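Local structure of putative flagella-related protein H (Methanocaldococcus jannaschii DSM 2661, 4WIA) at residues G27-I32 against K157-T162; S179-I184 against K203-P208. The protein probably binds ATP with magnesium and hydrolyses it as an accessory component of the archaeal flagellum, or archaellum. All coordinates share one frame; numbering follows the deposited sequence.

How the contacts relate
Contact 1 (27-32 with 157-162) and contact 2 (179-184 with 203-208) are both largely buried, but their centres lie about 7 Å and about 13 Å from the centre of the chain, and contact 2 includes the partly exposed Lys203 and Asn205 and the exposed Met206. Both belong to one mixed sheet, where strands 29-33 and 182-191 are neighbours, and they meet directly: Thr181 OG1 lies 2.8 Å from Leu29 N and Met182 O 2.9 Å from Ile31 N, both probable hydrogen bonds. Contact 1 is parallel, aliphatic and held by backbone bonds. Contact 2 is antiparallel and adds a Met-aromatic contact, a lysine bound to a main-chain carbonyl and a water bridge.

Contact 1: G27-I32 against K157-T162; sequences GSLIII and KIIICT
Leu29 to Ile32 pair in parallel with Ile159 to Thr162, residue for residue, as neighbouring central strands of a P-loop NTPase sheet; the short strand axes approach to 4.7 Å at an angle of 14°. Four straight backbone hydrogen bonds set this register. Ile159 N donates to Ser28 O and Cys161 N to Ile30 O, while Ile30 N and Ile32 N return the bond to Ile159 O and Cys161 O; Ile32 N to Cys161 O is the shortest, at 2.8 Å. Before the strands begin, Gly27 N reaches Lys157 O only weakly.

On the face shared by Ile30, Ile32 and Ile160, the side chain of Ile30 can be followed outward. Its CB rests 3.9 Å from Ile159 O and close to Ile160 CG1. CG1, anti to the carbonyl carbon and beside the backbone N that bonds Ile159 O (chi1 -52°), stays near that oxygen, and CD1 ends 4.0 Å from Ile160 CG1, the two isoleucines lying alongside each other and pointing the same way. The other branch of Ile160, CG2, meets Ile32 CD1 at 3.9 Å. An alanine in place of Ile160 would lose both branches, and would probably leave the terminal methyls of Ile30 and Ile32 without their neighbour across the strands.

The opposite face carries Leu29, Ile31, Ile159 and Cys161, with Phe149 of helix 142-153 against the last two. Leu29 CD1 presses on Ile159 CG2 at 3.6 Å. At the C-terminal end Thr162 lies beside Lys40 and Ser41, nucleotide-site residues by similarity, and its OG1 is hydrogen-bonded to Asp127. Thr162 CA, in turn, directs its hydrogen at Ile32 O from 3.2 Å.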
loop_
_atom_site.group_PDB
_atom_site.type_symbol
_atom_site.label_atom_id
_atom_site.label_comp_id
_atom_site.label_asym_id
_atom_site.label_seq_id
_atom_site.Cartn_x
_atom_site.Cartn_y
_atom_site.Cartn_z
ATOM N N GLY A 27 0.730 -20.443 5.672
ATOM C CA GLY A 27 0.987 -21.851 5.809
ATOM C C GLY A 27 0.757 -22.646 4.541
ATOM O O GLY A 27 0.668 -23.838 4.594
ATOM N N SER A 28 0.598 -22.005 3.398
ATOM C CA SER A 28 0.356 -22.757 2.177
ATOM C C SER A 28 1.685 -23.319 1.617
ATOM O O SER A 28 2.730 -22.638 1.660
ATOM C CB SER A 28 -0.311 -21.851 1.130
ATOM O OG SER A 28 -1.676 -21.563 1.486
ATOM N N LEU A 29 1.607 -24.525 1.091
ATOM C CA LEU A 29 2.566 -25.038 0.188
ATOM C C LEU A 29 1.922 -25.160 -1.202
ATOM O O LEU A 29 1.106 -26.061 -1.476
ATOM C CB LEU A 29 3.058 -26.404 0.629
ATOM C CG LEU A 29 4.039 -27.083 -0.347
ATOM C CD1 LEU A 29 5.344 -26.335 -0.486
ATOM C CD2 LEU A 29 4.316 -28.515 0.113
ATOM N N ILE A 30 2.352 -24.294 -2.090
ATOM C CA ILE A 30 1.802 -24.208 -3.386
ATOM C C ILE A 30 2.742 -24.896 -4.345
ATOM O O ILE A 30 3.921 -24.588 -4.408
ATOM C CB ILE A 30 1.698 -22.734 -3.817
ATOM C CG1 ILE A 30 0.964 -21.928 -2.742
ATOM C CG2 ILE A 30 0.992 -22.629 -5.165
ATOM C CD1 ILE A 30 0.613 -20.506 -3.136
ATOM N N ILE A 31 2.225 -25.838 -5.084
ATOM C CA ILE A 31 2.991 -26.489 -6.121
ATOM C C ILE A 31 2.446 -26.096 -7.482
ATOM O O ILE A 31 1.265 -26.277 -7.758
ATOM C CB ILE A 31 2.907 -28.039 -5.972
ATOM C CG1 ILE A 31 3.487 -28.458 -4.626
ATOM C CG2 ILE A 31 3.658 -28.727 -7.112
ATOM C CD1 ILE A 31 4.947 -28.118 -4.436
ATOM N N ILE A 32 3.305 -25.568 -8.324
ATOM C CA ILE A 32 2.944 -25.230 -9.676
ATOM C C ILE A 32 3.594 -26.169 -10.642
ATOM O O ILE A 32 4.790 -26.138 -10.810
ATOM C CB ILE A 32 3.324 -23.793 -9.992
ATOM C CG1 ILE A 32 2.699 -22.852 -8.928
ATOM C CG2 ILE A 32 2.794 -23.443 -11.374
ATOM C CD1 ILE A 32 3.185 -21.408 -9.023
ATOM N N LYS A 157 4.635 -19.398 7.347
ATOM C CA LYS A 157 5.264 -19.053 6.100
ATOM C C LYS A 157 4.524 -19.674 4.935
ATOM O O LYS A 157 3.786 -20.636 5.084
ATOM C CB LYS A 157 6.702 -19.597 6.026
ATOM C CG LYS A 157 7.581 -19.469 7.250
ATOM C CD LYS A 157 8.115 -18.073 7.343
ATOM C CE LYS A 157 9.046 -17.924 8.515
ATOM N NZ LYS A 157 9.611 -16.604 8.256
ATOM N N ILE A 158 4.826 -19.152 3.771
ATOM C CA ILE A 158 4.301 -19.676 2.557
ATOM C C ILE A 158 5.432 -20.165 1.682
ATOM O O ILE A 158 6.382 -19.462 1.522
ATOM C CB ILE A 158 3.522 -18.572 1.803
ATOM C CG1 ILE A 158 2.246 -18.272 2.574
ATOM C CG2 ILE A 158 3.189 -19.025 0.386
ATOM C CD1 ILE A 158 1.613 -16.929 2.254
ATOM N N ILE A 159 5.290 -21.357 1.107
ATOM C CA ILE A 159 6.273 -21.867 0.176
ATOM C C ILE A 159 5.669 -22.178 -1.179
ATOM O O ILE A 159 4.598 -22.732 -1.274
ATOM C CB ILE A 159 6.988 -23.115 0.749
ATOM C CG1 ILE A 159 7.842 -22.681 1.917
ATOM C CG2 ILE A 159 7.877 -23.779 -0.290
ATOM C CD1 ILE A 159 8.479 -23.808 2.682
ATOM N N ILE A 160 6.395 -21.836 -2.236
ATOM C CA ILE A 160 5.893 -22.009 -3.554
ATOM C C ILE A 160 6.987 -22.666 -4.370
ATOM O O ILE A 160 8.046 -22.097 -4.463
ATOM C CB ILE A 160 5.548 -20.598 -4.187
ATOM C CG1 ILE A 160 4.568 -19.833 -3.307
ATOM C CG2 ILE A 160 4.963 -20.779 -5.563
ATOM C CD1 ILE A 160 4.218 -18.411 -3.777
ATOM N N CYS A 161 6.701 -23.804 -5.019
ATOM C CA CYS A 161 7.652 -24.451 -5.907
ATOM C C CYS A 161 7.080 -24.677 -7.288
ATOM O O CYS A 161 5.898 -24.962 -7.459
ATOM C CB CYS A 161 8.030 -25.820 -5.396
ATOM S SG CYS A 161 8.603 -25.957 -3.692
ATOM N N THR A 162 7.940 -24.608 -8.292
ATOM C CA THR A 162 7.566 -25.107 -9.597
ATOM C C THR A 162 8.152 -26.513 -9.828
ATOM O O THR A 162 9.247 -26.817 -9.387
ATOM C CB THR A 162 8.006 -24.161 -10.699
ATOM O OG1 THR A 162 9.422 -24.146 -10.771
ATOM C CG2 THR A 162 7.513 -22.722 -10.403
#

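Contact 2: S179-I184 against K203-P208; sequences SATMLI and KYNMAP
Backbone pairing joins Leu183 to Lys203 and Met182 to Tyr204 at the open end of an antiparallel hairpin, the first a hydrogen-bonded pair, the second non-hydrogen-bonded. Leu183 N donates to Lys203 O at 2.9 Å from above the carbonyl plane, whereas the return bond, Lys203 N to Leu183 O, is weak. Past the strand, Asn205 N reaches Thr181 O at 2.8 Å, just where a type II turn from Tyr204 to Ala207 reverses the chain.

Among side chains, the charged contribution is Lys203: its extended chain carries NZ to Ala180 O at 2.7 Å, in the carbonyl plane, and NZ also bonds Arg177 O. A water links Thr181 OG1, also hydrogen-bonded to Leu29 N on strand 29-33, to Asn205 O, to which it donates.

The aromatic part is made by selenomethionine Met182. With every torsion near 180°, its chain runs beside Tyr204: SE lies 4.3 Å from the ring centroid, over the face, a Met-aromatic contact, and CE, 3.9 Å from the centroid and 12° off the normal, makes a CH-pi contact. Ala207 CA covers the opposite face.

Because Lys203 NZ bonds the carbonyls of Ala180 and Arg177, its positive charge probably offsets the carbonyl dipoles at the end of helix 170-179.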
loop_
_atom_site.group_PDB
_atom_site.type_symbol
_atom_site.label_atom_id
_atom_site.label_comp_id
_atom_site.label_asym_id
_atom_site.label_seq_id
_atom_site.Cartn_x
_atom_site.Cartn_y
_atom_site.Cartn_z
ATOM N N SER A 179 1.563 -33.638 -0.801
ATOM C CA SER A 179 2.025 -32.721 0.179
ATOM C C SER A 179 1.493 -31.312 -0.103
ATOM O O SER A 179 1.291 -30.508 0.787
ATOM C CB SER A 179 3.543 -32.795 0.159
ATOM O OG SER A 179 4.076 -32.447 1.422
ATOM N N ALA A 180 1.236 -30.996 -1.350
ATOM C CA ALA A 180 0.771 -29.644 -1.673
ATOM C C ALA A 180 -0.516 -29.281 -0.875
ATOM O O ALA A 180 -1.398 -30.104 -0.745
ATOM C CB ALA A 180 0.496 -29.543 -3.167
ATOM N N THR A 181 -0.608 -28.063 -0.344
ATOM C CA THR A 181 -1.877 -27.563 0.115
ATOM C C THR A 181 -2.642 -26.902 -1.055
ATOM O O THR A 181 -3.875 -26.953 -1.112
ATOM C CB THR A 181 -1.730 -26.547 1.256
ATOM O OG1 THR A 181 -1.096 -25.356 0.763
ATOM C CG2 THR A 181 -0.966 -27.154 2.371
HETATM N N MSE A 182 -1.914 -26.278 -1.967
HETATM C CA MSE A 182 -2.493 -25.727 -3.158
HETATM C C MSE A 182 -1.750 -26.301 -4.330
HETATM O O MSE A 182 -0.564 -26.129 -4.455
HETATM C CB MSE A 182 -2.389 -24.212 -3.127
HETATM C CG MSE A 182 -3.100 -23.586 -4.326
HETATM SE SE MSE A 182 -2.889 -21.660 -4.222
HETATM C CE MSE A 182 -4.291 -21.146 -5.456
ATOM N N LEU A 183 -2.452 -26.977 -5.219
ATOM C CA LEU A 183 -1.855 -27.512 -6.403
ATOM C C LEU A 183 -2.420 -26.869 -7.676
ATOM O O LEU A 183 -3.623 -26.901 -7.924
ATOM C CB LEU A 183 -2.098 -28.997 -6.468
ATOM C CG LEU A 183 -1.521 -29.697 -7.708
ATOM C CD1 LEU A 183 0.015 -29.767 -7.681
ATOM C CD2 LEU A 183 -2.120 -31.103 -7.870
ATOM N N ILE A 184 -1.529 -26.320 -8.484
ATOM C CA ILE A 184 -1.889 -25.634 -9.673
ATOM C C ILE A 184 -1.160 -26.266 -10.822
ATOM O O ILE A 184 0.077 -26.382 -10.803
ATOM C CB ILE A 184 -1.468 -24.161 -9.626
ATOM C CG1 ILE A 184 -2.066 -23.487 -8.419
ATOM C CG2 ILE A 184 -1.913 -23.466 -10.896
ATOM C CD1 ILE A 184 -1.516 -22.086 -8.180
ATOM N N LYS A 203 -6.373 -28.359 -6.472
ATOM C CA LYS A 203 -6.569 -28.602 -5.055
ATOM C C LYS A 203 -6.228 -27.346 -4.331
ATOM O O LYS A 203 -5.318 -26.644 -4.723
ATOM C CB LYS A 203 -5.602 -29.696 -4.652
ATOM C CG LYS A 203 -5.528 -30.066 -3.189
ATOM C CD LYS A 203 -4.358 -31.047 -3.052
ATOM C CE LYS A 203 -4.106 -31.498 -1.658
ATOM N NZ LYS A 203 -2.831 -32.249 -1.653
ATOM N N TYR A 204 -6.959 -27.046 -3.276
ATOM C CA TYR A 204 -6.787 -25.804 -2.567
ATOM C C TYR A 204 -7.287 -25.967 -1.167
ATOM O O TYR A 204 -8.391 -25.571 -0.849
ATOM C CB TYR A 204 -7.584 -24.676 -3.280
ATOM C CG TYR A 204 -7.181 -23.227 -2.948
ATOM C CD1 TYR A 204 -6.198 -22.942 -2.017
ATOM C CD2 TYR A 204 -7.828 -22.154 -3.557
ATOM C CE1 TYR A 204 -5.860 -21.621 -1.719
ATOM C CE2 TYR A 204 -7.518 -20.849 -3.274
ATOM C CZ TYR A 204 -6.527 -20.570 -2.361
ATOM O OH TYR A 204 -6.182 -19.252 -2.091
ATOM N N ASN A 205 -6.485 -26.565 -0.301
ATOM C CA ASN A 205 -6.821 -26.637 1.120
ATOM C C ASN A 205 -6.785 -25.230 1.697
ATOM O O ASN A 205 -5.887 -24.398 1.376
ATOM C CB ASN A 205 -5.802 -27.450 1.898
ATOM C CG ASN A 205 -5.655 -28.873 1.402
ATOM O OD1 ASN A 205 -6.539 -29.427 0.778
ATOM N ND2 ASN A 205 -4.482 -29.472 1.679
HETATM N N MSE A 206 -7.676 -25.009 2.631
HETATM C CA MSE A 206 -7.795 -23.746 3.346
HETATM C C MSE A 206 -8.210 -22.634 2.404
HETATM O O MSE A 206 -7.973 -21.414 2.675
HETATM C CB MSE A 206 -6.517 -23.366 4.085
HETATM C CG MSE A 206 -5.682 -24.522 4.641
HETATM SE SE MSE A 206 -4.092 -23.788 5.562
HETATM C CE MSE A 206 -2.686 -24.101 4.231
ATOM N N ALA A 207 -8.828 -23.029 1.282
ATOM C CA ALA A 207 -9.298 -22.038 0.299
ATOM C C ALA A 207 -10.039 -21.003 1.085
ATOM O O ALA A 207 -10.945 -21.336 1.824
ATOM C CB ALA A 207 -10.211 -22.697 -0.713
ATOM N N PRO A 208 -9.604 -19.764 1.020
ATOM C CA PRO A 208 -10.169 -18.686 1.830
ATOM C C PRO A 208 -11.473 -18.126 1.334
ATOM O O PRO A 208 -12.066 -17.264 1.997
ATOM C CB PRO A 208 -9.159 -17.591 1.660
ATOM C CG PRO A 208 -8.645 -17.802 0.300
ATOM C CD PRO A 208 -8.551 -19.268 0.123
HETATM O O HOH W 1 -3.057 -23.508 0.603
#